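Local coordinates for protein peptide-43 (Lutzomyia longipalpis, PDB 7JQD) that probably acts as a maxadilan-derived peptide antagonist, presenting a disulfide-linked helical hairpin to the PAC1 receptor, at residues A3-C14 against F24-W35. Residues are numbered along the deposited sequence; the frame is centred on the assembly and turned at random.
Sequences ATCQFRKAIDDC and FKACMKQKKKEW
C14 and C27 covalently join the two arms of an antiparallel helical hairpin, near its turn. The 3-14 and 24-35 segment axes approach to 9.3 Å, and their N-to-C directions differ by 149°. C14 SG and C27 SG lie 2.1 Å apart, with the disulfide torsion at -78°. C14 is also a knob in a hole formed by F24, C27, M28 and K31; its CB lies 3.6 Å from F24 CE1, while I11 O approaches that ring at its edge, near the plane.

The reciprocal knob is M28, set among F7, A10, I11 and C14. Bends at its second and third torsions turn the thioether back, placing SD beside A10 and C14 and sending the methyl onward toward F7 and I11. M28 CE thereby comes within 3.7 Å of F7 CE1. Next to this knob, A10 CB meets K31 CB at 3.5 Å, so the aliphatic base of the lysine packs on the small alanine.

Farther out, the K31 chain bends and crosses the D13 side chain at about a right angle. K31 NZ reaches D13 OD2 at 3.2 Å, a salt bridge made from above the carboxylate plane; R16 engages D13 OD1. At the opposite end, Q6 OE1 approaches W35 CD1 at the indole edge, 3.4 Å away, with amide and ring planes 86° apart. Q6 NE2 donates to C1 O, and a water donates to K31 O and weakly to Q6 OE1. A3 CB adds an oblique contact 3.5 Å from W35 NE1.

The disulfide thus fixes the link between the helices, and the interlocked knobs and the peripheral ion pair probably add to it, in a hairpin whose F24 and W35 meet aromatic side chains of another protein chain.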
loop_
_atom_site.group_PDB
_atom_site.type_symbol
_atom_site.label_atom_id
_atom_site.label_comp_id
_atom_site.label_asym_id
_atom_site.label_seq_id
_atom_site.Cartn_x
_atom_site.Cartn_y
_atom_site.Cartn_z
ATOM N N ALA B 3 8.449 -6.738 -2.391
ATOM C CA ALA B 3 7.240 -6.541 -3.174
ATOM C C ALA B 3 6.575 -5.219 -2.822
ATOM O O ALA B 3 6.167 -4.448 -3.704
ATOM C CB ALA B 3 6.292 -7.709 -2.929
ATOM N N THR B 4 6.476 -4.936 -1.526
ATOM C CA THR B 4 5.792 -3.729 -1.100
ATOM C C THR B 4 6.610 -2.513 -1.454
ATOM O O THR B 4 6.069 -1.510 -1.935
ATOM C CB THR B 4 5.518 -3.781 0.394
ATOM O OG1 THR B 4 4.723 -4.943 0.681
ATOM C CG2 THR B 4 4.768 -2.554 0.799
ATOM N N CYS B 5 7.928 -2.609 -1.249
ATOM C CA CYS B 5 8.856 -1.564 -1.673
ATOM C C CYS B 5 8.687 -1.225 -3.146
ATOM O O CYS B 5 8.657 -0.050 -3.515
ATOM C CB CYS B 5 10.286 -2.014 -1.382
ATOM S SG CYS B 5 11.561 -0.852 -1.842
ATOM N N GLN B 6 8.567 -2.243 -4.005
ATOM C CA GLN B 6 8.495 -2.005 -5.443
ATOM C C GLN B 6 7.144 -1.427 -5.848
ATOM O O GLN B 6 7.062 -0.669 -6.824
ATOM C CB GLN B 6 8.789 -3.303 -6.210
ATOM C CG GLN B 6 9.932 -4.138 -5.634
ATOM C CD GLN B 6 10.331 -5.348 -6.491
ATOM O OE1 GLN B 6 10.012 -5.410 -7.675
ATOM N NE2 GLN B 6 10.990 -6.338 -5.865
ATOM N N PHE B 7 6.082 -1.753 -5.109
ATOM C CA PHE B 7 4.773 -1.182 -5.416
ATOM C C PHE B 7 4.736 0.313 -5.098
ATOM O O PHE B 7 4.265 1.121 -5.907
ATOM C CB PHE B 7 3.700 -1.936 -4.643
ATOM C CG PHE B 7 2.315 -1.462 -4.905
ATOM C CD1 PHE B 7 1.639 -1.858 -6.049
ATOM C CD2 PHE B 7 1.672 -0.642 -4.001
ATOM C CE1 PHE B 7 0.341 -1.437 -6.279
ATOM C CE2 PHE B 7 0.382 -0.217 -4.226
ATOM C CZ PHE B 7 -0.284 -0.607 -5.360
ATOM N N ARG B 8 5.233 0.701 -3.929
ATOM C CA ARG B 8 5.349 2.119 -3.616
ATOM C C ARG B 8 6.170 2.845 -4.667
ATOM O O ARG B 8 5.777 3.919 -5.138
ATOM C CB ARG B 8 5.975 2.322 -2.238
ATOM C CG ARG B 8 6.458 3.738 -2.016
ATOM C CD ARG B 8 5.301 4.712 -2.051
ATOM N NE ARG B 8 5.732 6.071 -1.732
ATOM C CZ ARG B 8 5.888 6.534 -0.495
ATOM N NH1 ARG B 8 6.285 7.780 -0.305
ATOM N NH2 ARG B 8 5.665 5.747 0.549
ATOM N N LYS B 9 7.330 2.288 -5.033
ATOM C CA LYS B 9 8.146 2.926 -6.058
ATOM C C LYS B 9 7.381 3.002 -7.375
ATOM O O LYS B 9 7.341 4.054 -8.027
ATOM C CB LYS B 9 9.464 2.177 -6.230
ATOM C CG LYS B 9 10.448 2.315 -5.074
ATOM C CD LYS B 9 11.799 1.706 -5.449
ATOM C CE LYS B 9 12.878 1.970 -4.395
ATOM N NZ LYS B 9 14.262 1.590 -4.845
ATOM N N ALA B 10 6.726 1.901 -7.761
ATOM C CA ALA B 10 5.886 1.906 -8.958
ATOM C C ALA B 10 4.898 3.062 -8.929
ATOM O O ALA B 10 4.860 3.881 -9.853
ATOM C CB ALA B 10 5.143 0.579 -9.085
ATOM N N ILE B 11 4.097 3.151 -7.859
ATOM C CA ILE B 11 3.096 4.213 -7.753
ATOM C C ILE B 11 3.714 5.560 -8.094
ATOM O O ILE B 11 3.212 6.287 -8.952
ATOM C CB ILE B 11 2.465 4.243 -6.347
ATOM C CG1 ILE B 11 1.500 3.083 -6.137
ATOM C CG2 ILE B 11 1.705 5.561 -6.138
ATOM C CD1 ILE B 11 0.826 3.102 -4.752
ATOM N N ASP B 12 4.813 5.917 -7.419
ATOM C CA ASP B 12 5.325 7.279 -7.542
ATOM C C ASP B 12 5.920 7.522 -8.926
ATOM O O ASP B 12 5.794 8.626 -9.479
ATOM C CB ASP B 12 6.349 7.557 -6.442
ATOM C CG ASP B 12 5.704 7.667 -5.043
ATOM O OD1 ASP B 12 4.511 8.043 -4.972
ATOM O OD2 ASP B 12 6.377 7.373 -4.011
ATOM N N ASP B 13 6.548 6.505 -9.513
ATOM C CA ASP B 13 7.079 6.667 -10.852
ATOM C C ASP B 13 5.955 6.855 -11.855
ATOM O O ASP B 13 5.995 7.770 -12.679
ATOM C CB ASP B 13 7.943 5.469 -11.220
ATOM C CG ASP B 13 8.705 5.686 -12.515
ATOM O OD1 ASP B 13 9.616 6.551 -12.515
ATOM O OD2 ASP B 13 8.405 4.987 -13.520
ATOM N N CYS B 14 4.925 6.010 -11.780
ATOM C CA CYS B 14 3.833 6.096 -12.743
ATOM C C CYS B 14 3.014 7.363 -12.555
ATOM O O CYS B 14 2.682 8.038 -13.537
ATOM C CB CYS B 14 2.948 4.859 -12.639
ATOM S SG CYS B 14 3.769 3.343 -13.152
ATOM N N PHE B 24 -1.769 5.861 -16.374
ATOM C CA PHE B 24 -1.295 5.397 -15.074
ATOM C C PHE B 24 -1.408 3.884 -14.957
ATOM O O PHE B 24 -0.437 3.200 -14.595
ATOM C CB PHE B 24 -2.077 6.077 -13.948
ATOM C CG PHE B 24 -1.593 5.699 -12.583
ATOM C CD1 PHE B 24 -0.435 6.262 -12.072
ATOM C CD2 PHE B 24 -2.263 4.746 -11.827
ATOM C CE1 PHE B 24 0.025 5.909 -10.840
ATOM C CE2 PHE B 24 -1.802 4.381 -10.574
ATOM C CZ PHE B 24 -0.664 4.966 -10.084
ATOM N N LYS B 25 -2.596 3.343 -15.259
ATOM C CA LYS B 25 -2.798 1.904 -15.142
ATOM C C LYS B 25 -1.805 1.150 -16.015
ATOM O O LYS B 25 -1.281 0.104 -15.610
ATOM C CB LYS B 25 -4.238 1.537 -15.513
ATOM C CG LYS B 25 -5.289 2.104 -14.564
ATOM C CD LYS B 25 -6.709 1.775 -15.032
ATOM C CE LYS B 25 -7.728 2.784 -14.511
ATOM N NZ LYS B 25 -8.498 3.424 -15.628
ATOM N N ALA B 26 -1.508 1.697 -17.199
ATOM C CA ALA B 26 -0.638 1.007 -18.140
ATOM C C ALA B 26 0.777 0.933 -17.603
ATOM O O ALA B 26 1.365 -0.151 -17.528
ATOM C CB ALA B 26 -0.666 1.701 -19.498
ATOM N N CYS B 27 1.342 2.080 -17.221
ATOM C CA CYS B 27 2.632 2.085 -16.536
ATOM C C CYS B 27 2.604 1.171 -15.315
ATOM O O CYS B 27 3.558 0.427 -15.065
ATOM C CB CYS B 27 3.001 3.514 -16.150
ATOM S SG CYS B 27 4.432 3.678 -15.085
ATOM N N MET B 28 1.499 1.182 -14.560
ATOM C CA MET B 28 1.382 0.294 -13.403
ATOM C C MET B 28 1.323 -1.177 -13.819
ATOM O O MET B 28 1.944 -2.033 -13.171
ATOM C CB MET B 28 0.157 0.676 -12.564
ATOM C CG MET B 28 0.367 1.900 -11.673
ATOM S SD MET B 28 1.712 1.711 -10.470
ATOM C CE MET B 28 0.959 0.590 -9.263
ATOM N N LYS B 29 0.567 -1.500 -14.874
ATOM C CA LYS B 29 0.605 -2.860 -15.412
ATOM C C LYS B 29 2.026 -3.264 -15.758
ATOM O O LYS B 29 2.459 -4.377 -15.442
ATOM C CB LYS B 29 -0.280 -2.988 -16.651
ATOM C CG LYS B 29 -1.729 -3.202 -16.328
ATOM C CD LYS B 29 -2.578 -3.130 -17.580
ATOM C CE LYS B 29 -4.042 -3.349 -17.237
ATOM N NZ LYS B 29 -4.962 -2.864 -18.304
ATOM N N GLN B 30 2.774 -2.360 -16.392
ATOM C CA GLN B 30 4.162 -2.657 -16.721
ATOM C C GLN B 30 4.997 -2.881 -15.463
ATOM O O GLN B 30 5.834 -3.789 -15.431
ATOM C CB GLN B 30 4.749 -1.532 -17.576
ATOM C CG GLN B 30 6.225 -1.683 -17.871
ATOM C CD GLN B 30 6.606 -3.023 -18.520
ATOM O OE1 GLN B 30 5.814 -3.640 -19.240
ATOM N NE2 GLN B 30 7.836 -3.463 -18.273
ATOM N N LYS B 31 4.765 -2.089 -14.407
ATOM C CA LYS B 31 5.536 -2.240 -13.176
ATOM C C LYS B 31 5.262 -3.575 -12.489
ATOM O O LYS B 31 6.146 -4.122 -11.813
ATOM C CB LYS B 31 5.242 -1.088 -12.214
ATOM C CG LYS B 31 5.901 0.253 -12.576
ATOM C CD LYS B 31 7.284 0.080 -13.137
ATOM C CE LYS B 31 7.900 1.424 -13.427
ATOM N NZ LYS B 31 8.059 2.152 -12.147
ATOM N N LYS B 32 4.049 -4.108 -12.641
ATOM C CA LYS B 32 3.760 -5.440 -12.127
ATOM C C LYS B 32 4.506 -6.519 -12.911
ATOM O O LYS B 32 5.010 -7.488 -12.316
ATOM C CB LYS B 32 2.254 -5.670 -12.165
ATOM C CG LYS B 32 1.801 -6.956 -11.537
ATOM C CD LYS B 32 0.374 -6.815 -11.080
ATOM C CE LYS B 32 -0.362 -8.123 -10.996
ATOM N NZ LYS B 32 -1.789 -7.801 -10.729
ATOM N N LYS B 33 4.599 -6.387 -14.248
ATOM C CA LYS B 33 5.309 -7.406 -15.005
ATOM C C LYS B 33 6.797 -7.380 -14.684
ATOM O O LYS B 33 7.423 -8.432 -14.557
ATOM C CB LYS B 33 5.083 -7.273 -16.507
ATOM C CG LYS B 33 3.650 -6.996 -16.949
ATOM C CD LYS B 33 3.616 -6.763 -18.467
ATOM C CE LYS B 33 2.516 -5.778 -18.876
ATOM N NZ LYS B 33 3.013 -4.764 -19.884
ATOM N N GLU B 34 7.363 -6.183 -14.510
ATOM C CA GLU B 34 8.763 -6.107 -14.079
ATOM C C GLU B 34 8.948 -6.809 -12.745
ATOM O O GLU B 34 9.906 -7.574 -12.570
ATOM C CB GLU B 34 9.218 -4.645 -13.978
ATOM C CG GLU B 34 8.696 -3.765 -15.101
ATOM C CD GLU B 34 9.602 -2.611 -15.423
ATOM O OE1 GLU B 34 10.066 -1.962 -14.465
ATOM O OE2 GLU B 34 9.813 -2.349 -16.626
ATOM N N TRP B 35 8.033 -6.578 -11.805
ATOM C CA TRP B 35 8.085 -7.237 -10.504
ATOM C C TRP B 35 8.028 -8.755 -10.640
ATOM O O TRP B 35 8.859 -9.465 -10.050
ATOM C CB TRP B 35 6.944 -6.715 -9.624
ATOM C CG TRP B 35 6.668 -7.502 -8.341
ATOM C CD1 TRP B 35 7.487 -7.616 -7.248
ATOM C CD2 TRP B 35 5.459 -8.211 -8.014
ATOM N NE1 TRP B 35 6.870 -8.368 -6.277
ATOM C CE2 TRP B 35 5.628 -8.750 -6.722
ATOM C CE3 TRP B 35 4.255 -8.444 -8.694
ATOM C CZ2 TRP B 35 4.644 -9.521 -6.099
ATOM C CZ3 TRP B 35 3.275 -9.209 -8.071
ATOM C CH2 TRP B 35 3.475 -9.734 -6.787
HETATM O O HOH W 1 8.648 -3.710 -10.270
#